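Local structure of cellulase IBT99 (Metagenomes, 6WBT) at residues Arg28-Ile33 / Leu332-Arg337; Tyr125-Leu130 / Ile144-Asn149; Pro174-Ala179 / Val318-Lys323; Glu406-Ala411 / Lys426-Met431. The protein probably hydrolyses 6-phosphorylated alpha-glucosides, as a glycoside hydrolase of family 4 that binds NAD and a manganese ion. All blocks are in the same frame, centred on the assembly; numbering follows the deposited sequence.

Starting from the N terminus, the chain opens the widest of the four loops at residues 28-33, just before strand 33-39, and closes it 299 residues later at 332-337, making contact 1. Contacts 2 and 3 both nest inside that loop and follow one another in series. Contact 2 is a short closure, between helix 114-136 and the strand 143-146 that follows it; contact 3 brings helix 173-184 to the start of helix 321-334, the same helix whose far end serves contact 1. Contacts 2 and 3 both reach the NAD and meet through Tyr147 and His321. Contact 4 joins helices 405-414 and 421-434 only after contact 1 has closed. No two of the loops cross.

Contact 1: Arg28-Ile33 / Leu332-Arg337; sequences RQKINI and LIHDER
Lys30 carries the polar half of this surface contact, bringing its bent chain slantwise to the edge of the His334 ring so that NZ meets ND1 at 3.3 Å, a weak hydrogen bond in which the imidazole nitrogen is the acceptor. Bends at chi2 (-114°) and chi3 (66°) bring CE there, in the ring plane, and NZ beside it. The same ammonium group lies 3.9 Å from Glu336 OE1, a long salt bridge, while the other oxygen, OE2, is paired with Lys327 on helix 321-334. The Glu336 carboxylate is thus shared between two lysines, and Lys327 is the stronger partner. Lys30 O comes within 3.2 Å of His334 NE2, but the angle is too poor for a bond. The apolar half is simpler: CG1 of Ile31 touches CD1 of Ile333 at 3.6 Å, the two side chains crossing at about a right angle, with Ile333 also resting on Tyr81. Beyond the helix end, Asp335 OD1 accepts from Asp367 N, and Arg337 NH2 pairs with Glu193 of a second subunit. The whole joins the helix-to-strand turn of a Rossmann-type beta-alpha-beta crossover, between strands 5-10 and 33-39, to the C-terminal end of helix 321-334.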
# COMPACT_ATOMS: atom_id res chain seq x y z
N ARG A 28 -34.74 27.56 13.40
CA ARG A 28 -34.36 28.88 13.88
C ARG A 28 -33.83 28.84 15.31
O ARG A 28 -32.97 29.64 15.67
CB ARG A 28 -35.55 29.83 13.78
CG ARG A 28 -35.20 31.29 13.60
CD ARG A 28 -36.28 32.03 12.83
NE ARG A 28 -37.60 31.92 13.46
CZ ARG A 28 -38.55 31.09 13.06
NH1 ARG A 28 -38.35 30.29 12.02
NH2 ARG A 28 -39.72 31.06 13.70
N GLN A 29 -34.33 27.91 16.13
CA GLN A 29 -33.84 27.80 17.50
C GLN A 29 -32.42 27.24 17.55
O GLN A 29 -31.64 27.61 18.43
CB GLN A 29 -34.78 26.94 18.34
CG GLN A 29 -36.05 27.63 18.78
CD GLN A 29 -36.73 26.92 19.93
OE1 GLN A 29 -37.80 27.32 20.38
NE2 GLN A 29 -36.10 25.86 20.42
N LYS A 30 -32.08 26.35 16.62
CA LYS A 30 -30.76 25.73 16.62
C LYS A 30 -29.73 26.54 15.85
O LYS A 30 -28.54 26.48 16.17
CB LYS A 30 -30.84 24.32 16.03
CG LYS A 30 -31.85 23.41 16.72
CD LYS A 30 -31.17 22.25 17.44
CE LYS A 30 -30.32 22.73 18.60
NZ LYS A 30 -29.61 21.61 19.27
N ILE A 31 -30.15 27.30 14.84
CA ILE A 31 -29.25 28.12 14.04
C ILE A 31 -29.60 29.58 14.30
O ILE A 31 -30.67 30.05 13.89
CB ILE A 31 -29.34 27.78 12.54
CG1 ILE A 31 -28.74 26.41 12.25
CG2 ILE A 31 -28.64 28.84 11.71
CD1 ILE A 31 -29.66 25.24 12.50
N ASN A 32 -28.71 30.29 14.97
CA ASN A 32 -28.92 31.70 15.30
C ASN A 32 -28.49 32.53 14.10
O ASN A 32 -27.30 32.74 13.87
CB ASN A 32 -28.14 32.08 16.56
CG ASN A 32 -28.62 33.39 17.16
OD1 ASN A 32 -27.93 34.41 17.08
ND2 ASN A 32 -29.80 33.36 17.76
N ILE A 33 -29.46 33.02 13.34
CA ILE A 33 -29.20 33.70 12.08
C ILE A 33 -29.09 35.20 12.34
O ILE A 33 -30.09 35.87 12.62
CB ILE A 33 -30.29 33.40 11.04
CG1 ILE A 33 -30.39 31.89 10.80
CG2 ILE A 33 -30.00 34.13 9.74
CD1 ILE A 33 -31.51 31.49 9.87
N LEU A 332 -22.43 21.19 12.23
CA LEU A 332 -21.17 21.92 12.31
C LEU A 332 -21.20 22.98 13.41
O LEU A 332 -20.15 23.30 13.98
CB LEU A 332 -20.85 22.58 10.97
CG LEU A 332 -20.49 21.67 9.79
CD1 LEU A 332 -20.61 22.43 8.47
CD2 LEU A 332 -19.08 21.13 9.95
N ILE A 333 -22.38 23.52 13.71
CA ILE A 333 -22.48 24.58 14.71
C ILE A 333 -22.43 24.01 16.11
O ILE A 333 -21.66 24.47 16.96
CB ILE A 333 -23.77 25.40 14.48
CG1 ILE A 333 -23.79 25.99 13.07
CG2 ILE A 333 -23.89 26.50 15.52
CD1 ILE A 333 -25.17 26.38 12.60
N HIS A 334 -23.24 22.99 16.39
CA HIS A 334 -23.38 22.44 17.73
C HIS A 334 -22.60 21.15 17.95
O HIS A 334 -22.71 20.56 19.03
CB HIS A 334 -24.86 22.20 18.04
CG HIS A 334 -25.67 23.45 18.16
ND1 HIS A 334 -27.04 23.45 18.26
CD2 HIS A 334 -25.29 24.75 18.21
CE1 HIS A 334 -27.47 24.70 18.37
NE2 HIS A 334 -26.43 25.50 18.34
N ASP A 335 -21.82 20.71 16.96
CA ASP A 335 -21.02 19.48 17.08
C ASP A 335 -21.91 18.29 17.42
O ASP A 335 -21.67 17.55 18.38
CB ASP A 335 -19.90 19.66 18.11
CG ASP A 335 -18.91 18.51 18.11
OD1 ASP A 335 -18.30 18.25 17.06
OD2 ASP A 335 -18.75 17.87 19.17
N GLU A 336 -22.96 18.11 16.63
CA GLU A 336 -23.96 17.08 16.90
C GLU A 336 -23.50 15.68 16.51
O GLU A 336 -24.19 14.71 16.84
CB GLU A 336 -25.27 17.40 16.17
CG GLU A 336 -25.76 18.82 16.38
CD GLU A 336 -27.20 19.00 15.94
OE1 GLU A 336 -28.09 19.05 16.82
OE2 GLU A 336 -27.44 19.09 14.72
N ARG A 337 -22.37 15.56 15.81
CA ARG A 337 -21.82 14.26 15.40
C ARG A 337 -22.82 13.49 14.53
O ARG A 337 -22.99 12.28 14.69
CB ARG A 337 -21.40 13.43 16.61
CG ARG A 337 -20.54 14.19 17.61
CD ARG A 337 -19.33 14.81 16.93
NE ARG A 337 -18.09 14.16 17.33
CZ ARG A 337 -17.28 14.61 18.29
NH1 ARG A 337 -17.60 15.71 18.95
NH2 ARG A 337 -16.17 13.95 18.59

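Contact 2: Tyr125-Leu130 / Ile144-Asn149. With NAD (nicotinamide-adenine-dinucleotide), chain G; G6P (6-O-phosphono-alpha-D-glucopyranose), chain F.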
# COMPACT_ATOMS: atom_id res chain seq x y z
N TYR A 125 -12.56 26.02 -11.48
CA TYR A 125 -11.94 27.28 -11.09
C TYR A 125 -12.92 28.26 -10.43
O TYR A 125 -12.53 28.94 -9.47
CB TYR A 125 -11.26 27.94 -12.29
CG TYR A 125 -9.93 27.31 -12.63
CD1 TYR A 125 -8.86 27.40 -11.76
CD2 TYR A 125 -9.75 26.63 -13.83
CE1 TYR A 125 -7.64 26.83 -12.06
CE2 TYR A 125 -8.53 26.05 -14.14
CZ TYR A 125 -7.48 26.15 -13.25
OH TYR A 125 -6.26 25.58 -13.56
N PRO A 126 -14.17 28.38 -10.89
CA PRO A 126 -15.14 29.20 -10.13
C PRO A 126 -15.33 28.73 -8.70
O PRO A 126 -15.56 29.57 -7.82
CB PRO A 126 -16.42 29.06 -10.95
CG PRO A 126 -15.94 28.88 -12.34
CD PRO A 126 -14.71 28.02 -12.22
N MSE A 127 -15.24 27.43 -8.44
CA MSE A 127 -15.32 26.93 -7.07
C MSE A 127 -14.07 27.30 -6.28
O MSE A 127 -14.15 27.62 -5.10
CB MSE A 127 -15.51 25.41 -7.06
CG MSE A 127 -16.96 24.96 -7.14
SE MSE A 127 -18.00 25.58 -5.61
CE MSE A 127 -16.87 24.88 -4.18
N VAL A 128 -12.92 27.26 -6.95
CA VAL A 128 -11.67 27.65 -6.31
C VAL A 128 -11.70 29.13 -5.94
O VAL A 128 -11.21 29.54 -4.88
CB VAL A 128 -10.47 27.31 -7.21
CG1 VAL A 128 -9.18 27.85 -6.62
CG2 VAL A 128 -10.37 25.81 -7.41
N GLN A 129 -12.29 29.96 -6.82
CA GLN A 129 -12.44 31.37 -6.50
C GLN A 129 -13.36 31.59 -5.31
O GLN A 129 -13.14 32.52 -4.52
CB GLN A 129 -12.97 32.13 -7.72
CG GLN A 129 -12.92 33.64 -7.59
CD GLN A 129 -13.33 34.35 -8.86
OE1 GLN A 129 -14.34 34.02 -9.48
NE2 GLN A 129 -12.53 35.33 -9.27
N LEU A 130 -14.38 30.74 -5.15
CA LEU A 130 -15.22 30.81 -3.97
C LEU A 130 -14.43 30.48 -2.71
O LEU A 130 -14.65 31.07 -1.64
CB LEU A 130 -16.42 29.87 -4.11
CG LEU A 130 -17.28 29.63 -2.87
CD1 LEU A 130 -17.91 30.92 -2.39
CD2 LEU A 130 -18.35 28.59 -3.16
N ILE A 144 -17.86 25.92 4.22
CA ILE A 144 -18.53 25.92 2.92
C ILE A 144 -19.16 24.54 2.74
O ILE A 144 -18.49 23.58 2.35
CB ILE A 144 -17.57 26.24 1.77
CG1 ILE A 144 -16.91 27.59 2.00
CG2 ILE A 144 -18.32 26.23 0.45
CD1 ILE A 144 -15.93 27.96 0.91
N VAL A 145 -20.46 24.45 3.02
CA VAL A 145 -21.17 23.21 2.78
C VAL A 145 -21.56 23.17 1.30
O VAL A 145 -22.63 23.64 0.91
CB VAL A 145 -22.40 23.08 3.70
CG1 VAL A 145 -23.16 21.81 3.39
CG2 VAL A 145 -21.96 23.10 5.16
N ASN A 146 -20.66 22.63 0.48
CA ASN A 146 -20.85 22.63 -0.97
C ASN A 146 -21.69 21.43 -1.38
O ASN A 146 -21.37 20.29 -1.05
CB ASN A 146 -19.50 22.61 -1.67
CG ASN A 146 -19.62 22.49 -3.18
OD1 ASN A 146 -20.58 22.97 -3.78
ND2 ASN A 146 -18.65 21.83 -3.79
N TYR A 147 -22.77 21.70 -2.11
CA TYR A 147 -23.57 20.64 -2.71
C TYR A 147 -23.83 20.93 -4.19
O TYR A 147 -24.80 20.44 -4.75
CB TYR A 147 -24.89 20.45 -1.96
CG TYR A 147 -25.72 21.71 -1.81
CD1 TYR A 147 -25.51 22.58 -0.75
CD2 TYR A 147 -26.72 22.02 -2.72
CE1 TYR A 147 -26.26 23.72 -0.60
CE2 TYR A 147 -27.49 23.16 -2.58
CZ TYR A 147 -27.25 24.01 -1.52
OH TYR A 147 -28.01 25.14 -1.38
N SER A 148 -22.97 21.73 -4.81
CA SER A 148 -23.08 22.00 -6.24
C SER A 148 -22.42 20.89 -7.04
O SER A 148 -21.43 20.28 -6.62
CB SER A 148 -22.44 23.35 -6.58
OG SER A 148 -21.09 23.40 -6.16
N ASN A 149 -22.99 20.62 -8.20
CA ASN A 149 -22.57 19.52 -9.06
C ASN A 149 -21.64 20.02 -10.16
O ASN A 149 -21.65 21.20 -10.52
CB ASN A 149 -23.79 18.84 -9.68
CG ASN A 149 -24.39 17.79 -8.78
OD1 ASN A 149 -23.70 17.20 -7.94
ND2 ASN A 149 -25.69 17.53 -8.94
PA NAD G . -29.90 27.41 -11.65
O1A NAD G . -29.24 27.48 -12.99
O2A NAD G . -31.39 27.54 -11.60
O5B NAD G . -29.23 28.50 -10.68
C5B NAD G . -27.79 28.48 -10.48
C4B NAD G . -27.34 29.84 -10.00
O4B NAD G . -25.89 29.85 -9.85
C3B NAD G . -27.67 31.02 -10.92
O3B NAD G . -28.26 32.07 -10.16
C2B NAD G . -26.29 31.45 -11.43
O2B NAD G . -26.22 32.80 -11.85
C1B NAD G . -25.44 31.13 -10.21
N9A NAD G . -24.01 31.07 -10.48
C8A NAD G . -23.40 30.60 -11.62
N7A NAD G . -22.09 30.68 -11.58
C5A NAD G . -21.82 31.26 -10.35
C6A NAD G . -20.61 31.61 -9.72
N6A NAD G . -19.41 31.43 -10.27
N1A NAD G . -20.68 32.16 -8.49
C2A NAD G . -21.89 32.34 -7.94
N3A NAD G . -23.09 32.05 -8.44
C4A NAD G . -22.99 31.50 -9.66
O3 NAD G . -29.49 26.03 -10.94
PN NAD G . -30.33 24.95 -10.11
O1N NAD G . -31.09 25.64 -9.03
O2N NAD G . -31.09 24.09 -11.07
O5D NAD G . -29.14 24.10 -9.46
C5D NAD G . -28.14 24.81 -8.70
C4D NAD G . -26.98 23.88 -8.41
O4D NAD G . -27.40 22.89 -7.45
C3D NAD G . -26.46 23.08 -9.61
O3D NAD G . -25.04 23.10 -9.62
C2D NAD G . -26.99 21.68 -9.28
O2D NAD G . -26.32 20.62 -9.95
C1D NAD G . -26.78 21.66 -7.77
N1N NAD G . -27.53 20.56 -7.10
C2N NAD G . -26.86 19.47 -6.62
C3N NAD G . -27.54 18.42 -6.03
C7N NAD G . -26.73 17.28 -5.47
O7N NAD G . -27.18 16.13 -5.53
N7N NAD G . -25.57 17.57 -4.89
C4N NAD G . -28.93 18.47 -5.95
C5N NAD G . -29.59 19.59 -6.41
C6N NAD G . -28.88 20.62 -6.98
C1 G6P F . -30.61 14.68 -7.36
C2 G6P F . -29.16 14.58 -7.83
C3 G6P F . -28.73 15.86 -8.54
C4 G6P F . -29.74 16.23 -9.62
C5 G6P F . -31.13 16.31 -9.00
C6 G6P F . -32.20 16.73 -10.01
O1 G6P F . -30.72 15.68 -6.34
O2 G6P F . -28.31 14.35 -6.71
O3 G6P F . -27.44 15.67 -9.13
O4 G6P F . -29.40 17.50 -10.19
O5 G6P F . -31.46 15.03 -8.45
O6 G6P F . -31.61 17.08 -11.26
P G6P F . -32.49 17.87 -12.36
O1P G6P F . -32.09 17.24 -13.67
O2P G6P F . -32.08 19.32 -12.19
O3P G6P F . -33.91 17.58 -11.94
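Buried helix-on-strand packing joins Met127 and Leu130 of helix 114-136 to Ile144, Asn146 and Ser148, at the end of a central parallel strand of the Rossmann-type sheet. Met127, a selenomethionine, curls through bends at chi2 (-62°) and chi3 (-54°), which sets CE 3.6 Å from Asn146 ND2 and SE 3.8 Å from Ser148 OG. One turn on, Leu130 CD2 meets Ile144 CG2 at 4.3 Å. Asn146, with Ser148, brings polar groups into this otherwise apolar layer. Its OD1 takes the backbone N of Ser148 at 2.9 Å, from above the carbonyl plane, closing an Asx turn, while ND2 is bonded to Asn169 OD1. Ser148 OG is modelled very close to the same OD1, probably a second bond, of doubtful length. Were Asn146 an alanine, Ser148 N would probably lose the acceptor that closes the turn, and Asn169 OD1 the amide that donates to it. That turn leads into the ligand site: Tyr147 O receives NAD N7N at 3.0 Å and 175°, and Asn149 ND2 gives weak bonds to G6P O3 and NAD O2D. Around the contact, strand 81-84 packs against Leu130, Ile144 and Asn146, strand 167-170 pairs with 143-146, and helix 321-334 meets Val145 and Tyr147.

Contact 3: Pro174-Ala179 / Val318-Lys323. With NAD (nicotinamide-adenine-dinucleotide), chain G.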
# COMPACT_ATOMS: atom_id res chain seq x y z
N PRO A 174 -28.16 10.01 -2.54
CA PRO A 174 -28.33 8.91 -1.59
C PRO A 174 -29.45 9.15 -0.59
O PRO A 174 -30.16 8.21 -0.22
CB PRO A 174 -26.95 8.82 -0.90
CG PRO A 174 -26.01 9.44 -1.88
CD PRO A 174 -26.79 10.55 -2.50
N VAL A 175 -29.63 10.40 -0.16
CA VAL A 175 -30.70 10.70 0.79
C VAL A 175 -32.06 10.55 0.12
O VAL A 175 -33.03 10.12 0.76
CB VAL A 175 -30.51 12.12 1.37
CG1 VAL A 175 -31.47 12.35 2.53
CG2 VAL A 175 -29.07 12.32 1.81
N GLU A 176 -32.16 10.89 -1.16
CA GLU A 176 -33.41 10.70 -1.89
C GLU A 176 -33.72 9.22 -2.08
O GLU A 176 -34.88 8.81 -2.04
CB GLU A 176 -33.36 11.41 -3.24
CG GLU A 176 -33.55 12.92 -3.15
CD GLU A 176 -35.01 13.31 -3.03
OE1 GLU A 176 -35.57 13.79 -4.03
OE2 GLU A 176 -35.59 13.14 -1.94
N ILE A 177 -32.68 8.40 -2.28
CA ILE A 177 -32.88 6.96 -2.34
C ILE A 177 -33.32 6.43 -0.98
O ILE A 177 -34.18 5.54 -0.89
CB ILE A 177 -31.60 6.25 -2.83
CG1 ILE A 177 -31.29 6.65 -4.27
CG2 ILE A 177 -31.74 4.74 -2.73
CD1 ILE A 177 -30.02 6.04 -4.81
N GLU A 178 -32.76 6.99 0.10
CA GLU A 178 -33.18 6.59 1.44
C GLU A 178 -34.62 6.99 1.72
O GLU A 178 -35.30 6.34 2.52
CB GLU A 178 -32.25 7.20 2.48
CG GLU A 178 -30.85 6.61 2.48
CD GLU A 178 -29.92 7.26 3.48
OE1 GLU A 178 -30.08 8.48 3.73
OE2 GLU A 178 -29.05 6.56 4.03
N ALA A 179 -35.11 8.05 1.07
CA ALA A 179 -36.51 8.42 1.20
C ALA A 179 -37.42 7.37 0.56
O ALA A 179 -38.50 7.08 1.08
CB ALA A 179 -36.76 9.79 0.58
N VAL A 318 -40.42 21.05 -1.34
CA VAL A 318 -40.48 19.61 -1.54
C VAL A 318 -39.06 19.06 -1.63
O VAL A 318 -38.12 19.75 -2.03
CB VAL A 318 -41.29 19.25 -2.81
CG1 VAL A 318 -42.74 19.69 -2.64
CG2 VAL A 318 -40.68 19.89 -4.04
N GLY A 319 -38.92 17.80 -1.24
CA GLY A 319 -37.65 17.10 -1.30
C GLY A 319 -36.90 17.13 0.02
O GLY A 319 -37.18 17.95 0.91
N VAL A 320 -35.94 16.23 0.14
CA VAL A 320 -35.08 16.16 1.33
C VAL A 320 -33.84 16.99 1.05
O VAL A 320 -32.83 16.89 1.77
CB VAL A 320 -34.73 14.70 1.68
CG1 VAL A 320 -34.41 14.57 3.16
CG2 VAL A 320 -35.86 13.77 1.28
N HIS A 321 -33.90 17.81 0.01
CA HIS A 321 -32.75 18.62 -0.38
C HIS A 321 -32.39 19.61 0.72
O HIS A 321 -31.25 19.63 1.20
CB HIS A 321 -33.06 19.34 -1.69
CG HIS A 321 -31.87 20.01 -2.30
ND1 HIS A 321 -31.74 21.38 -2.36
CD2 HIS A 321 -30.76 19.50 -2.88
CE1 HIS A 321 -30.59 21.68 -2.95
NE2 HIS A 321 -29.98 20.56 -3.27
N GLY A 322 -33.34 20.45 1.12
CA GLY A 322 -33.06 21.43 2.15
C GLY A 322 -32.89 20.85 3.53
O GLY A 322 -32.11 21.37 4.34
N LYS A 323 -33.59 19.75 3.83
CA LYS A 323 -33.50 19.15 5.16
C LYS A 323 -32.11 18.57 5.41
O LYS A 323 -31.60 18.64 6.54
CB LYS A 323 -34.57 18.07 5.33
CG LYS A 323 -35.99 18.60 5.45
CD LYS A 323 -36.98 17.46 5.61
CE LYS A 323 -38.39 17.97 5.85
NZ LYS A 323 -39.37 16.85 5.94
PA NAD G . -29.90 27.41 -11.65
O1A NAD G . -29.24 27.48 -12.99
O2A NAD G . -31.39 27.54 -11.60
O5B NAD G . -29.23 28.50 -10.68
C5B NAD G . -27.79 28.48 -10.48
C4B NAD G . -27.34 29.84 -10.00
O4B NAD G . -25.89 29.85 -9.85
C3B NAD G . -27.67 31.02 -10.92
O3B NAD G . -28.26 32.07 -10.16
C2B NAD G . -26.29 31.45 -11.43
O2B NAD G . -26.22 32.80 -11.85
C1B NAD G . -25.44 31.13 -10.21
N9A NAD G . -24.01 31.07 -10.48
C8A NAD G . -23.40 30.60 -11.62
N7A NAD G . -22.09 30.68 -11.58
C5A NAD G . -21.82 31.26 -10.35
C6A NAD G . -20.61 31.61 -9.72
N6A NAD G . -19.41 31.43 -10.27
N1A NAD G . -20.68 32.16 -8.49
C2A NAD G . -21.89 32.34 -7.94
N3A NAD G . -23.09 32.05 -8.44
C4A NAD G . -22.99 31.50 -9.66
O3 NAD G . -29.49 26.03 -10.94
PN NAD G . -30.33 24.95 -10.11
O1N NAD G . -31.09 25.64 -9.03
O2N NAD G . -31.09 24.09 -11.07
O5D NAD G . -29.14 24.10 -9.46
C5D NAD G . -28.14 24.81 -8.70
C4D NAD G . -26.98 23.88 -8.41
O4D NAD G . -27.40 22.89 -7.45
C3D NAD G . -26.46 23.08 -9.61
O3D NAD G . -25.04 23.10 -9.62
C2D NAD G . -26.99 21.68 -9.28
O2D NAD G . -26.32 20.62 -9.95
C1D NAD G . -26.78 21.66 -7.77
N1N NAD G . -27.53 20.56 -7.10
C2N NAD G . -26.86 19.47 -6.62
C3N NAD G . -27.54 18.42 -6.03
C7N NAD G . -26.73 17.28 -5.47
O7N NAD G . -27.18 16.13 -5.53
N7N NAD G . -25.57 17.57 -4.89
C4N NAD G . -28.93 18.47 -5.95
C5N NAD G . -29.59 19.59 -6.41
C6N NAD G . -28.88 20.62 -6.98
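Glu176, on helix 173-184, and Val320, at the N-cap position of helix 321-334, bring their CA atoms to 6.6 Å, just after Gly319 has taken a positive phi of 96° at which a CB would collide with the preceding carbonyl oxygen. Val320 does nearly all the touching. Its CG1 meets Val175 CG1 at 3.7 Å, the two valines approaching at a slant, while CG2 lies 4.1 Å from Ala179 CB and also against the carboxylate of Glu176, whose chain, bent at chi2, runs antiparallel to the valine side chain. The side chain of Glu176 comes to about 5 Å from the bound G6P, nearest atoms considered. The next residue, His321, turns to the cofactor: with CG anti to the backbone N (chi1 -170°), NE2 reaches 3.3 Å from NAD C5N and 3.6 Å from C4N, obliquely. Its ring also meets Tyr16, and Tyr147 with planes at about 80°. With an alanine at this position the nicotinamide would probably lose the ring beside C4N and C5N, and both tyrosines would face a gap. The arrangement places a helix start beside the nicotinamide in the NAD site, consistent with family 4 glycosidases, which use NAD as a redox cofactor.

Contact 4: Glu406-Ala411 / Lys426-Met431; sequences EKALMA and KLLDDM
Leu428 reaches from helix 421-434 into the flank of helix 405-414 at Ala408 and Leu409, where the two backbones come near, with the CA atoms of Leu428 and Leu409 6.7 Å apart. Its CB points toward the facing helix, and CG, anti to the backbone N (chi1 177°), carries the fork straight onward. There the two methyls part. CD1 settles on Ala408 CB at 3.8 Å. CD2 lies on the backbone of the next residue, 3.5 Å from Leu409 N, with CA and CB of Leu409 a little further; it also touches Ala408 CB. The small side chain of Ala408 is consistent with the close approach of the two helices, and the alanine packs as well on Ala399 of helix 380-402. On an adjoining face helix 421-434 uses Leu427 and Met431, a selenomethionine, to meet Ile100 of helix 90-103. Helix 405-414 also borders a third subunit, where Leu409 touches Met257 and Glu406 OE2 is hydrogen-bonded to Thr259, both of that subunit. Because the contact is made of buried methyl and methylene groups and the backbone N and CA of Leu409, with no polar pairing across it, the two segments are probably held here by apolar fit rather than by directional bonds.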
# COMPACT_ATOMS: atom_id res chain seq x y z
N GLU A 406 -4.38 16.86 -24.18
CA GLU A 406 -4.27 15.40 -24.21
C GLU A 406 -4.83 14.77 -22.94
O GLU A 406 -5.40 13.68 -22.99
CB GLU A 406 -2.81 14.99 -24.41
CG GLU A 406 -2.63 13.56 -24.87
CD GLU A 406 -1.19 13.23 -25.20
OE1 GLU A 406 -0.66 12.23 -24.67
OE2 GLU A 406 -0.58 13.99 -25.99
N LYS A 407 -4.68 15.44 -21.79
CA LYS A 407 -5.26 14.93 -20.56
C LYS A 407 -6.78 14.92 -20.64
O LYS A 407 -7.44 14.02 -20.09
CB LYS A 407 -4.80 15.77 -19.37
CG LYS A 407 -3.30 15.68 -19.08
CD LYS A 407 -2.98 14.58 -18.09
CE LYS A 407 -1.51 14.58 -17.73
NZ LYS A 407 -1.21 13.67 -16.59
N ALA A 408 -7.37 15.92 -21.31
CA ALA A 408 -8.82 15.94 -21.49
C ALA A 408 -9.27 14.81 -22.40
O ALA A 408 -10.30 14.17 -22.15
CB ALA A 408 -9.26 17.29 -22.05
N LEU A 409 -8.52 14.54 -23.47
CA LEU A 409 -8.84 13.42 -24.35
C LEU A 409 -8.73 12.09 -23.60
O LEU A 409 -9.51 11.16 -23.84
CB LEU A 409 -7.94 13.43 -25.57
CG LEU A 409 -8.16 12.32 -26.60
CD1 LEU A 409 -9.58 12.39 -27.16
CD2 LEU A 409 -7.14 12.41 -27.72
N MSE A 410 -7.76 11.99 -22.69
CA MSE A 410 -7.60 10.80 -21.87
C MSE A 410 -8.77 10.64 -20.90
O MSE A 410 -9.17 9.53 -20.57
CB MSE A 410 -6.28 10.86 -21.10
CG MSE A 410 -5.05 10.61 -21.96
SE MSE A 410 -3.38 10.82 -20.98
CE MSE A 410 -2.16 10.06 -22.29
N ALA A 411 -9.30 11.78 -20.45
CA ALA A 411 -10.44 11.74 -19.53
C ALA A 411 -11.71 11.28 -20.25
O ALA A 411 -12.50 10.52 -19.69
CB ALA A 411 -10.65 13.12 -18.90
N LYS A 426 -14.13 13.69 -31.00
CA LYS A 426 -15.19 14.48 -31.62
C LYS A 426 -16.09 15.13 -30.57
O LYS A 426 -16.59 16.23 -30.79
CB LYS A 426 -16.01 13.59 -32.56
CG LYS A 426 -15.27 13.19 -33.82
CD LYS A 426 -15.80 11.89 -34.40
CE LYS A 426 -17.29 11.98 -34.71
NZ LYS A 426 -17.80 10.69 -35.26
N LEU A 427 -16.29 14.46 -29.43
CA LEU A 427 -17.05 15.06 -28.35
C LEU A 427 -16.24 16.13 -27.62
O LEU A 427 -16.78 17.18 -27.26
CB LEU A 427 -17.52 13.99 -27.37
CG LEU A 427 -18.94 13.46 -27.59
CD1 LEU A 427 -19.18 12.21 -26.78
CD2 LEU A 427 -19.96 14.54 -27.22
N LEU A 428 -14.95 15.88 -27.40
CA LEU A 428 -14.11 16.85 -26.71
C LEU A 428 -14.01 18.15 -27.50
O LEU A 428 -14.23 19.24 -26.95
CB LEU A 428 -12.72 16.27 -26.45
CG LEU A 428 -11.71 17.20 -25.78
CD1 LEU A 428 -12.20 17.63 -24.41
CD2 LEU A 428 -10.35 16.52 -25.68
N ASP A 429 -13.68 18.05 -28.79
CA ASP A 429 -13.57 19.25 -29.62
C ASP A 429 -14.89 19.99 -29.72
O ASP A 429 -14.91 21.22 -29.84
CB ASP A 429 -13.06 18.88 -31.01
CG ASP A 429 -11.62 18.40 -31.00
OD1 ASP A 429 -10.86 18.81 -30.09
OD2 ASP A 429 -11.24 17.62 -31.90
N ASP A 430 -16.01 19.26 -29.67
CA ASP A 430 -17.32 19.92 -29.64
C ASP A 430 -17.52 20.68 -28.34
O ASP A 430 -18.21 21.71 -28.33
CB ASP A 430 -18.43 18.89 -29.83
CG ASP A 430 -18.80 18.70 -31.29
OD1 ASP A 430 -18.86 19.70 -32.02
OD2 ASP A 430 -19.02 17.54 -31.70
N MSE A 431 -16.94 20.21 -27.24
CA MSE A 431 -17.07 20.88 -25.95
C MSE A 431 -16.11 22.05 -25.84
O MSE A 431 -16.35 23.00 -25.09
CB MSE A 431 -16.84 19.90 -24.81
CG MSE A 431 -17.83 18.75 -24.76
SE MSE A 431 -19.69 19.35 -24.65
CE MSE A 431 -20.54 17.63 -24.31